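PDB 5CDD: structural polyprotein, VP1 from Israeli acute paralysis virus, which probably serves as a structural component of the virus capsid, one of the polyprotein pieces that assemble into the pentamers of the shell. Local coordinates for residues Arg40-Thr45 / Arg75-Tyr80; Arg47-Asn52 / Val180-Asn185; Phe87-Arg92 / Asp187-Trp192; Ser149-Ile154 / Lys162-Ser167. One frame throughout, in Å; residues are numbered along the deposited sequence.

Contact 1 of 4, residues Arg40-Thr45 / Arg75-Tyr80; sequences RTLLRT and RDYMSY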
# COMPACT_ATOMS: atom_id res chain seq x y z
N ARG A 40 -34.02 11.51 9.50
CA ARG A 40 -33.69 11.60 8.09
C ARG A 40 -33.12 10.28 7.59
O ARG A 40 -33.19 9.97 6.41
CB ARG A 40 -32.69 12.72 7.83
CG ARG A 40 -32.39 12.92 6.36
CD ARG A 40 -31.42 14.07 6.12
NE ARG A 40 -31.95 15.36 6.54
CZ ARG A 40 -31.63 15.96 7.68
NH1 ARG A 40 -30.78 15.39 8.51
NH2 ARG A 40 -32.18 17.13 8.00
N THR A 41 -32.55 9.50 8.51
CA THR A 41 -31.98 8.21 8.15
C THR A 41 -33.07 7.27 7.67
O THR A 41 -32.80 6.31 6.96
CB THR A 41 -31.26 7.56 9.35
OG1 THR A 41 -32.20 7.26 10.38
CG2 THR A 41 -30.19 8.49 9.90
N LEU A 42 -34.31 7.55 8.04
CA LEU A 42 -35.43 6.71 7.64
C LEU A 42 -35.89 7.09 6.25
O LEU A 42 -36.82 6.50 5.71
CB LEU A 42 -36.58 6.83 8.64
CG LEU A 42 -36.22 6.43 10.08
CD1 LEU A 42 -37.42 6.62 10.98
CD2 LEU A 42 -35.74 4.99 10.12
N LEU A 43 -35.24 8.11 5.68
CA LEU A 43 -35.56 8.56 4.33
C LEU A 43 -34.52 7.95 3.40
O LEU A 43 -34.46 8.28 2.21
CB LEU A 43 -35.52 10.09 4.25
CG LEU A 43 -36.57 10.86 5.05
CD1 LEU A 43 -36.37 12.35 4.82
CD2 LEU A 43 -37.96 10.44 4.62
N ARG A 44 -33.69 7.07 3.96
CA ARG A 44 -32.65 6.38 3.21
C ARG A 44 -33.03 4.90 3.17
O ARG A 44 -32.74 4.19 2.21
CB ARG A 44 -31.29 6.55 3.89
CG ARG A 44 -30.83 8.00 3.97
CD ARG A 44 -30.51 8.56 2.59
NE ARG A 44 -30.19 9.98 2.64
CZ ARG A 44 -31.10 10.95 2.76
NH1 ARG A 44 -32.39 10.65 2.84
NH2 ARG A 44 -30.72 12.22 2.81
N THR A 45 -33.69 4.45 4.23
CA THR A 45 -34.15 3.07 4.34
C THR A 45 -35.35 2.90 3.41
O THR A 45 -36.22 3.78 3.36
CB THR A 45 -34.61 2.74 5.76
OG1 THR A 45 -35.64 3.65 6.15
CG2 THR A 45 -33.46 2.85 6.74
N ARG A 75 -48.31 5.39 5.22
CA ARG A 75 -47.86 4.04 5.54
C ARG A 75 -46.34 3.95 5.65
O ARG A 75 -45.82 3.47 6.65
CB ARG A 75 -48.36 3.04 4.49
CG ARG A 75 -47.95 1.60 4.79
CD ARG A 75 -48.26 0.66 3.64
NE ARG A 75 -47.69 -0.67 3.88
CZ ARG A 75 -47.70 -1.66 3.00
NH1 ARG A 75 -48.25 -1.49 1.80
NH2 ARG A 75 -47.15 -2.83 3.31
N ASP A 76 -45.63 4.40 4.61
CA ASP A 76 -44.17 4.36 4.63
C ASP A 76 -43.59 5.58 5.34
O ASP A 76 -44.32 6.48 5.73
CB ASP A 76 -43.61 4.26 3.20
CG ASP A 76 -43.72 5.56 2.43
OD1 ASP A 76 -43.12 5.66 1.34
OD2 ASP A 76 -44.42 6.49 2.91
N TYR A 77 -42.27 5.61 5.48
CA TYR A 77 -41.60 6.72 6.16
C TYR A 77 -41.70 8.05 5.42
O TYR A 77 -41.92 9.09 6.04
CB TYR A 77 -40.14 6.38 6.42
CG TYR A 77 -39.94 5.21 7.36
CD1 TYR A 77 -40.74 5.05 8.48
CD2 TYR A 77 -38.93 4.27 7.14
CE1 TYR A 77 -40.55 3.99 9.37
CE2 TYR A 77 -38.73 3.21 8.02
CZ TYR A 77 -39.55 3.08 9.13
OH TYR A 77 -39.37 2.03 10.00
N MET A 78 -41.52 8.03 4.10
CA MET A 78 -41.59 9.27 3.34
C MET A 78 -42.94 9.94 3.50
O MET A 78 -43.02 11.16 3.67
CB MET A 78 -41.32 9.01 1.85
CG MET A 78 -39.85 8.81 1.54
SD MET A 78 -39.53 8.81 -0.22
CE MET A 78 -39.54 10.56 -0.55
N SER A 79 -44.01 9.14 3.47
CA SER A 79 -45.35 9.67 3.62
C SER A 79 -45.62 10.07 5.07
O SER A 79 -46.03 11.19 5.36
CB SER A 79 -46.38 8.64 3.18
OG SER A 79 -47.70 9.12 3.38
N TYR A 80 -45.39 9.13 5.98
CA TYR A 80 -45.62 9.37 7.40
C TYR A 80 -44.90 10.61 7.93
O TYR A 80 -45.50 11.46 8.57
CB TYR A 80 -45.19 8.15 8.21
CG TYR A 80 -45.71 8.15 9.63
CD1 TYR A 80 -47.08 8.03 9.89
CD2 TYR A 80 -44.84 8.26 10.72
CE1 TYR A 80 -47.56 8.02 11.20
CE2 TYR A 80 -45.32 8.25 12.03
CZ TYR A 80 -46.68 8.13 12.26
OH TYR A 80 -47.15 8.10 13.55
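Y77, at the start of helix 77-82, lays its ring beside L42: a 3-10 turn, 40-43, is packed here on the N-capped first turn of a helix, just ahead of strand 47-55 in what is probably the jelly-roll fold usual for capsid proteins of this family. CB of L42 sits over one face of the ring in a CH-pi contact, 4.2 Å from the centroid and 27° off the normal. The first torsion of Y77 (-63°) sets CG anti to its own carbonyl carbon, which swings the ring toward the turn. A flat aromatic suits this place because its face takes an aliphatic chain while its edge meets a hydroxyl: OG1 of T45 stands at the ring edge, 3.5 Å from CD2 of Y77. L42 O lies 3.4 Å from the same Y77 CD2. The T45 hydroxyl also gives a weak hydrogen bond to L42 O, tying the end of the turn back on itself.

L43 meets the next residue of the helix. Its branch CD2 touches M78 CG at 4.0 Å, a purely apolar fit between a branched and a flexible chain, and both also pack on F188. M129 of another polyprotein chain also packs on Y77. The helix start is secured by D76 at the N-cap: S79 N donates to D76 OD2 over 2.7 Å, on the syn side of the carboxylate and 34° out of its plane.

Contact 2 of 4, residues Arg47-Asn52 / Val180-Asn185; sequences RTITDN and VARAGN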
# COMPACT_ATOMS: atom_id res chain seq x y z
N ARG A 47 -38.88 1.20 2.13
CA ARG A 47 -40.08 0.62 2.71
C ARG A 47 -41.13 0.48 1.62
O ARG A 47 -41.22 1.32 0.73
CB ARG A 47 -40.61 1.52 3.83
CG ARG A 47 -39.77 1.48 5.10
CD ARG A 47 -39.94 0.16 5.82
NE ARG A 47 -39.22 0.11 7.09
CZ ARG A 47 -37.92 -0.11 7.21
NH1 ARG A 47 -37.17 -0.30 6.13
NH2 ARG A 47 -37.36 -0.14 8.41
N THR A 48 -41.90 -0.60 1.67
CA THR A 48 -42.92 -0.83 0.65
C THR A 48 -44.08 0.14 0.79
O THR A 48 -44.48 0.48 1.90
CB THR A 48 -43.47 -2.28 0.70
OG1 THR A 48 -44.12 -2.50 1.96
CG2 THR A 48 -42.35 -3.29 0.54
N ILE A 49 -44.61 0.59 -0.35
CA ILE A 49 -45.74 1.50 -0.35
C ILE A 49 -46.94 0.80 -0.97
O ILE A 49 -48.06 1.29 -0.90
CB ILE A 49 -45.43 2.78 -1.16
CG1 ILE A 49 -45.00 2.41 -2.59
CG2 ILE A 49 -44.35 3.57 -0.46
CD1 ILE A 49 -44.69 3.61 -3.48
N THR A 50 -46.68 -0.35 -1.57
CA THR A 50 -47.73 -1.16 -2.19
C THR A 50 -47.18 -2.55 -2.47
O THR A 50 -46.15 -2.70 -3.12
CB THR A 50 -48.23 -0.55 -3.52
OG1 THR A 50 -49.28 -1.37 -4.05
CG2 THR A 50 -47.12 -0.47 -4.54
N ASP A 51 -47.85 -3.57 -1.95
CA ASP A 51 -47.40 -4.94 -2.17
C ASP A 51 -47.88 -5.44 -3.52
O ASP A 51 -47.64 -6.59 -3.88
CB ASP A 51 -47.92 -5.86 -1.06
CG ASP A 51 -47.40 -5.46 0.31
OD1 ASP A 51 -46.18 -5.61 0.56
OD2 ASP A 51 -48.21 -5.01 1.15
N ASN A 52 -48.57 -4.59 -4.27
CA ASN A 52 -49.07 -4.99 -5.57
C ASN A 52 -49.50 -3.82 -6.45
O ASN A 52 -50.57 -3.25 -6.26
CB ASN A 52 -50.25 -5.95 -5.40
CG ASN A 52 -50.52 -6.77 -6.64
OD1 ASN A 52 -49.65 -7.51 -7.11
ND2 ASN A 52 -51.72 -6.64 -7.20
N VAL A 180 -43.80 -2.33 -4.84
CA VAL A 180 -43.07 -1.08 -4.94
C VAL A 180 -42.58 -0.57 -3.59
O VAL A 180 -43.35 -0.45 -2.64
CB VAL A 180 -43.95 0.01 -5.60
CG1 VAL A 180 -43.13 1.27 -5.83
CG2 VAL A 180 -44.51 -0.51 -6.91
N ALA A 181 -41.29 -0.28 -3.52
CA ALA A 181 -40.66 0.24 -2.31
C ALA A 181 -39.89 1.49 -2.70
O ALA A 181 -39.23 1.52 -3.74
CB ALA A 181 -39.72 -0.80 -1.73
N ARG A 182 -39.98 2.53 -1.87
CA ARG A 182 -39.28 3.77 -2.18
C ARG A 182 -38.49 4.34 -1.00
O ARG A 182 -38.53 3.82 0.11
CB ARG A 182 -40.26 4.84 -2.66
CG ARG A 182 -41.23 5.30 -1.58
CD ARG A 182 -42.05 6.49 -2.05
NE ARG A 182 -43.02 6.90 -1.05
CZ ARG A 182 -43.86 7.92 -1.18
NH1 ARG A 182 -43.84 8.65 -2.29
NH2 ARG A 182 -44.71 8.21 -0.21
N ALA A 183 -37.76 5.41 -1.29
CA ALA A 183 -36.94 6.11 -0.32
C ALA A 183 -36.40 7.33 -1.05
O ALA A 183 -36.58 7.47 -2.26
CB ALA A 183 -35.79 5.23 0.15
N GLY A 184 -35.74 8.23 -0.32
CA GLY A 184 -35.19 9.41 -0.96
C GLY A 184 -33.75 9.11 -1.35
O GLY A 184 -33.17 8.15 -0.86
N ASN A 185 -33.18 9.91 -2.25
CA ASN A 185 -31.79 9.68 -2.64
C ASN A 185 -30.94 10.20 -1.48
O ASN A 185 -31.47 10.58 -0.44
CB ASN A 185 -31.47 10.39 -3.96
CG ASN A 185 -31.38 11.89 -3.83
OD1 ASN A 185 -31.95 12.48 -2.91
ND2 ASN A 185 -30.68 12.52 -4.77
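Across from the single residue V180, strand 47-55 places two, I49 and T50, which makes a classic beta bulge in its antiparallel pairing with strand 176-184, within the larger sheet of this capsid protein. I49 N donates to V180 O at 2.8 Å, and V180 N donates in turn to T50 O. Beyond the bulge, R182 N bonds to R47 O at 3.1 Å; the return bond from R47 N to R182 O is weak. Between these pairs T48 lies opposite A181, whose small CB fits where the backbones come close, with CA atoms 3.9 Å apart.

Branched side chains fill the contact at the bulge: I49 CD1 rests on V180 CG1 at 3.7 Å, while T50 CG2 meets V180 CB from the neighbouring position. A first torsion of 56° places CG1 of I49 between its backbone N and carbonyl carbon, and CG2 then turns to the extended chain of R182, which it meets at about a right angle. Further out, L66 and T70 of helix 64-73 pack on I49. Two carboxylates hold the guanidinium end of R182: D71 OD1 pairs with NH2, and D76 OD1 forms a salt bridge to R182 NE, the atom 3.6 Å from I49 CG2.

Contact 3 of 4, residues Phe87-Arg92 / Asp187-Trp192; sequences FYRGGR and DFTFGW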
# COMPACT_ATOMS: atom_id res chain seq x y z
N PHE A 87 -42.06 21.48 3.55
CA PHE A 87 -41.29 21.45 2.31
C PHE A 87 -40.41 20.21 2.20
O PHE A 87 -40.08 19.58 3.21
CB PHE A 87 -40.39 22.68 2.22
CG PHE A 87 -41.13 23.98 2.21
CD1 PHE A 87 -41.72 24.45 1.04
CD2 PHE A 87 -41.24 24.75 3.36
CE1 PHE A 87 -42.41 25.66 1.02
CE2 PHE A 87 -41.92 25.96 3.36
CZ PHE A 87 -42.51 26.42 2.18
N TYR A 88 -40.03 19.87 0.97
CA TYR A 88 -39.15 18.74 0.72
C TYR A 88 -38.06 19.21 -0.24
O TYR A 88 -38.17 20.28 -0.83
CB TYR A 88 -39.92 17.54 0.14
CG TYR A 88 -40.32 17.65 -1.31
CD1 TYR A 88 -39.38 17.49 -2.33
CD2 TYR A 88 -41.65 17.87 -1.67
CE1 TYR A 88 -39.76 17.54 -3.67
CE2 TYR A 88 -42.03 17.92 -3.01
CZ TYR A 88 -41.09 17.75 -4.00
OH TYR A 88 -41.48 17.80 -5.32
N ARG A 89 -37.01 18.41 -0.39
CA ARG A 89 -35.91 18.79 -1.25
C ARG A 89 -34.98 17.61 -1.49
O ARG A 89 -34.64 16.88 -0.56
CB ARG A 89 -35.15 19.94 -0.59
CG ARG A 89 -33.90 20.38 -1.30
CD ARG A 89 -32.66 19.83 -0.63
NE ARG A 89 -31.49 20.59 -1.05
CZ ARG A 89 -30.25 20.33 -0.65
NH1 ARG A 89 -30.01 19.32 0.18
NH2 ARG A 89 -29.25 21.08 -1.08
N GLY A 90 -34.59 17.41 -2.75
CA GLY A 90 -33.71 16.30 -3.07
C GLY A 90 -34.38 15.26 -3.96
O GLY A 90 -35.58 15.32 -4.19
N GLY A 91 -33.58 14.31 -4.44
CA GLY A 91 -34.10 13.27 -5.31
C GLY A 91 -34.85 12.15 -4.61
O GLY A 91 -35.06 12.19 -3.40
N ARG A 92 -35.25 11.15 -5.39
CA ARG A 92 -36.00 10.01 -4.87
C ARG A 92 -35.55 8.69 -5.51
O ARG A 92 -35.06 8.67 -6.63
CB ARG A 92 -37.49 10.22 -5.13
CG ARG A 92 -38.06 11.46 -4.47
CD ARG A 92 -39.22 12.02 -5.28
NE ARG A 92 -39.79 13.22 -4.66
CZ ARG A 92 -40.57 13.21 -3.59
NH1 ARG A 92 -40.88 12.06 -3.00
NH2 ARG A 92 -41.06 14.35 -3.10
N ASP A 187 -29.72 12.88 -0.94
CA ASP A 187 -29.88 14.32 -0.72
C ASP A 187 -31.29 14.70 -0.25
O ASP A 187 -31.52 15.82 0.19
CB ASP A 187 -29.58 15.11 -2.00
CG ASP A 187 -28.12 15.06 -2.40
OD1 ASP A 187 -27.26 15.37 -1.54
OD2 ASP A 187 -27.83 14.73 -3.57
N PHE A 188 -32.22 13.75 -0.33
CA PHE A 188 -33.61 13.99 0.06
C PHE A 188 -33.80 14.30 1.54
O PHE A 188 -33.25 13.61 2.40
CB PHE A 188 -34.48 12.80 -0.32
CG PHE A 188 -35.95 13.06 -0.16
CD1 PHE A 188 -36.65 13.76 -1.13
CD2 PHE A 188 -36.62 12.66 0.99
CE1 PHE A 188 -38.00 14.07 -0.95
CE2 PHE A 188 -37.96 12.95 1.18
CZ PHE A 188 -38.66 13.66 0.20
N THR A 189 -34.60 15.32 1.82
CA THR A 189 -34.89 15.72 3.18
C THR A 189 -36.13 16.61 3.24
O THR A 189 -36.54 17.19 2.23
CB THR A 189 -33.71 16.51 3.81
OG1 THR A 189 -33.98 16.79 5.19
CG2 THR A 189 -33.49 17.82 3.08
N PHE A 190 -36.73 16.70 4.42
CA PHE A 190 -37.90 17.54 4.65
C PHE A 190 -37.42 18.76 5.43
O PHE A 190 -36.36 18.72 6.05
CB PHE A 190 -38.96 16.81 5.47
CG PHE A 190 -39.62 15.67 4.74
CD1 PHE A 190 -40.22 15.88 3.51
CD2 PHE A 190 -39.64 14.39 5.28
CE1 PHE A 190 -40.83 14.84 2.82
CE2 PHE A 190 -40.25 13.34 4.60
CZ PHE A 190 -40.84 13.57 3.37
N GLY A 191 -38.20 19.83 5.40
CA GLY A 191 -37.82 21.03 6.11
C GLY A 191 -38.98 21.87 6.59
O GLY A 191 -40.09 21.76 6.07
N TRP A 192 -38.72 22.71 7.59
CA TRP A 192 -39.74 23.58 8.17
C TRP A 192 -40.84 22.92 8.98
O TRP A 192 -42.03 23.06 8.68
CB TRP A 192 -40.40 24.43 7.08
CG TRP A 192 -40.73 25.82 7.55
CD1 TRP A 192 -41.47 26.17 8.64
CD2 TRP A 192 -40.34 27.04 6.92
NE1 TRP A 192 -41.56 27.54 8.74
CE2 TRP A 192 -40.87 28.10 7.69
CE3 TRP A 192 -39.58 27.35 5.78
CZ2 TRP A 192 -40.68 29.44 7.37
CZ3 TRP A 192 -39.38 28.69 5.46
CH2 TRP A 192 -39.93 29.72 6.25
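F188 and R92 meet as ring and guanidinium: CE1 of F188, an apolar rim atom, packs on the flat face of the R92 guanidinium, 3.7 Å above its plane and over its centre, with the two planes 57° apart. The guanidinium also turns an edge to Y88, placing R92 NH2 3.4 Å above the middle of the Y88 ring's face, where the electron-rich ring probably favours the positive charge. F188 lies against F190 as well, its CE2 over the rim of one F190 face, while F87 O is in plane at the F190 edge. The edge of F188 is met by the backbone of G90. At the other end, the F87 ring has W192 CB in its plane; the tryptophan's six-membered ring lies oblique to it, planes at 55° and centroids 5.7 Å apart. K153 adds a cation-pi contact to F87.

These rings flank a short antiparallel ladder, strand 87-89 with 189-191, in the larger of the chain's two sheets. F87 pairs with G191 and R89 with T189, both hydrogen-bonded pairs; Y88 and F190 form the non-hydrogen-bonded pair between them. G191 N reaches F87 O at 2.9 Å, and T189 N reaches R89 O at 2.8 Å. Glycine suits position 90, where the ladder ends: at its backbone angles a side-chain carbon would run into F188 CA and D187 O, and into the carbonyl O of R89. F188 CA makes a CA-H...O contact with R89 O. R89 NH2 bonds to G41 O of another polyprotein chain, and T189 OG1 receives R40 NE.

Contact 4 of 4, residues Ser149-Ile154 / Lys162-Ser167; sequences SQYRKI and KGYDSS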
# COMPACT_ATOMS: atom_id res chain seq x y z
N SER A 149 -34.79 20.86 -10.29
CA SER A 149 -35.88 21.76 -9.92
C SER A 149 -35.65 23.23 -10.24
O SER A 149 -34.51 23.70 -10.32
CB SER A 149 -36.16 21.61 -8.42
OG SER A 149 -37.14 22.53 -7.98
N GLN A 150 -36.75 23.95 -10.43
CA GLN A 150 -36.70 25.38 -10.71
C GLN A 150 -36.63 26.14 -9.38
O GLN A 150 -36.35 27.34 -9.36
CB GLN A 150 -37.95 25.82 -11.47
CG GLN A 150 -38.07 25.30 -12.88
CD GLN A 150 -39.32 25.80 -13.58
OE1 GLN A 150 -40.44 25.41 -13.24
NE2 GLN A 150 -39.14 26.69 -14.55
N TYR A 151 -36.89 25.43 -8.29
CA TYR A 151 -36.87 26.01 -6.95
C TYR A 151 -36.01 25.18 -6.00
O TYR A 151 -35.86 23.97 -6.19
CB TYR A 151 -38.29 26.08 -6.39
CG TYR A 151 -39.26 26.85 -7.26
CD1 TYR A 151 -39.16 28.23 -7.39
CD2 TYR A 151 -40.29 26.19 -7.93
CE1 TYR A 151 -40.06 28.95 -8.17
CE2 TYR A 151 -41.20 26.90 -8.71
CZ TYR A 151 -41.08 28.27 -8.83
OH TYR A 151 -41.98 28.98 -9.59
N ARG A 152 -35.46 25.83 -4.98
CA ARG A 152 -34.62 25.15 -4.01
C ARG A 152 -35.39 24.20 -3.08
O ARG A 152 -34.79 23.34 -2.43
CB ARG A 152 -33.85 26.17 -3.18
CG ARG A 152 -34.71 27.15 -2.41
CD ARG A 152 -33.84 28.18 -1.74
NE ARG A 152 -33.09 28.94 -2.73
CZ ARG A 152 -31.98 29.63 -2.46
NH1 ARG A 152 -31.49 29.64 -1.22
NH2 ARG A 152 -31.37 30.30 -3.42
N LYS A 153 -36.71 24.37 -3.02
CA LYS A 153 -37.57 23.52 -2.20
C LYS A 153 -39.00 23.57 -2.72
O LYS A 153 -39.42 24.57 -3.31
CB LYS A 153 -37.51 23.93 -0.72
CG LYS A 153 -38.01 25.33 -0.41
CD LYS A 153 -38.02 25.55 1.10
CE LYS A 153 -38.38 26.98 1.50
NZ LYS A 153 -37.34 27.96 1.09
N ILE A 154 -39.74 22.49 -2.51
CA ILE A 154 -41.12 22.41 -2.97
C ILE A 154 -42.07 22.11 -1.81
O ILE A 154 -41.70 21.38 -0.88
CB ILE A 154 -41.30 21.26 -4.00
CG1 ILE A 154 -40.18 21.30 -5.05
CG2 ILE A 154 -42.66 21.37 -4.66
CD1 ILE A 154 -40.26 22.44 -6.04
N LYS A 162 -46.51 22.30 -11.01
CA LYS A 162 -46.80 21.81 -12.34
C LYS A 162 -45.53 21.78 -13.17
O LYS A 162 -45.26 22.70 -13.94
CB LYS A 162 -47.84 22.68 -13.03
CG LYS A 162 -48.13 22.28 -14.48
CD LYS A 162 -48.82 20.93 -14.59
CE LYS A 162 -49.05 20.56 -16.05
NZ LYS A 162 -49.86 19.33 -16.21
N GLY A 163 -44.75 20.71 -13.01
CA GLY A 163 -43.52 20.58 -13.76
C GLY A 163 -42.39 21.42 -13.22
O GLY A 163 -41.52 21.85 -13.99
N TYR A 164 -42.38 21.68 -11.92
CA TYR A 164 -41.32 22.48 -11.31
C TYR A 164 -40.06 21.65 -11.12
O TYR A 164 -38.94 22.13 -11.30
CB TYR A 164 -41.76 23.04 -9.95
CG TYR A 164 -42.88 24.06 -10.04
CD1 TYR A 164 -42.98 24.93 -11.12
CD2 TYR A 164 -43.83 24.17 -9.01
CE1 TYR A 164 -43.99 25.89 -11.20
CE2 TYR A 164 -44.84 25.13 -9.07
CZ TYR A 164 -44.92 25.99 -10.17
OH TYR A 164 -45.92 26.93 -10.24
N ASP A 165 -40.26 20.38 -10.76
CA ASP A 165 -39.16 19.45 -10.57
C ASP A 165 -39.43 18.17 -11.35
O ASP A 165 -40.53 17.97 -11.87
CB ASP A 165 -38.99 19.15 -9.07
CG ASP A 165 -40.23 18.55 -8.45
OD1 ASP A 165 -41.33 19.11 -8.67
OD2 ASP A 165 -40.11 17.54 -7.73
N SER A 166 -38.42 17.31 -11.43
CA SER A 166 -38.53 16.05 -12.16
C SER A 166 -39.21 14.93 -11.39
O SER A 166 -39.25 14.93 -10.16
CB SER A 166 -37.13 15.60 -12.60
OG SER A 166 -36.25 15.58 -11.48
N SER A 167 -39.75 13.98 -12.14
CA SER A 167 -40.45 12.84 -11.57
C SER A 167 -40.11 11.60 -12.40
O SER A 167 -39.40 11.69 -13.40
CB SER A 167 -41.96 13.09 -11.56
OG SER A 167 -42.66 11.99 -11.01
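G163 O lies 3.8 Å from Q150 OE1. Both oxygens are acceptors, and both find donors on another polyprotein chain: Y132 OH for G163 O and K215 NZ for Q150 OE1. The phi of 77° at G163 is one that glycine adopts easily.

Y164 follows and buries the most surface. Its carbonyl O accepts from Q150 N at 3.0 Å, and also receives a CA-H...O contact from S149. Its ring is the face of a T-shaped stack: the CE2 edge of Y151 comes down over the centre of the Y164 ring, 3.5 Å above the plane, with the rings at 84°. A first torsion of -67° at Y164, with CG beside the backbone N, turns one face of the ring toward Y151; K162 N lies near the rim of the opposite face. Q150 OE1 lies near the ring edge, 3.3 Å from Y164 CD1. Separately, I154 CD1 packs on Y164 CB, an aliphatic end suited to the apolar root of the tyrosine.

D165 is the next residue, bridged through the backbone to S149; the CB atoms of D165 and S149 are 3.8 Å apart. A carboxylate fits here because OD2 is gripped by a salt bridge from R117 NE and a hydrogen bond from Y88 OH. Strand 166-172 begins just beyond.

In all, one backbone bond and aromatic packing join the loop before strand 154-155 to the start of strand 166-172, while several polar ends bond to other chains, which is consistent with the loop's conformation depending on its neighbours in the assembled capsid.

How the contacts relate
Along the chain contact 1 closes before contact 3 opens, contact 2 alternates with both, and contact 4 is nested inside the loops closed by contacts 2 and 3. Contacts 1, 2 and 3 touch one another, with centres 10 to 17 Å apart. Strand 87-98 brings contacts 2 and 3 into one sheet, lying beside both 176-184 and 189-191, while helix 77-82 of contact 1 packs next to them. Contact 4 has its centre 11 Å from that of contact 3, and its strand 166-172 belongs to the four-stranded sheet. Contacts 2 and 3 thus join segments far apart in sequence, contact 1 ties a turn to a helix, and contact 4 closes a short local loop.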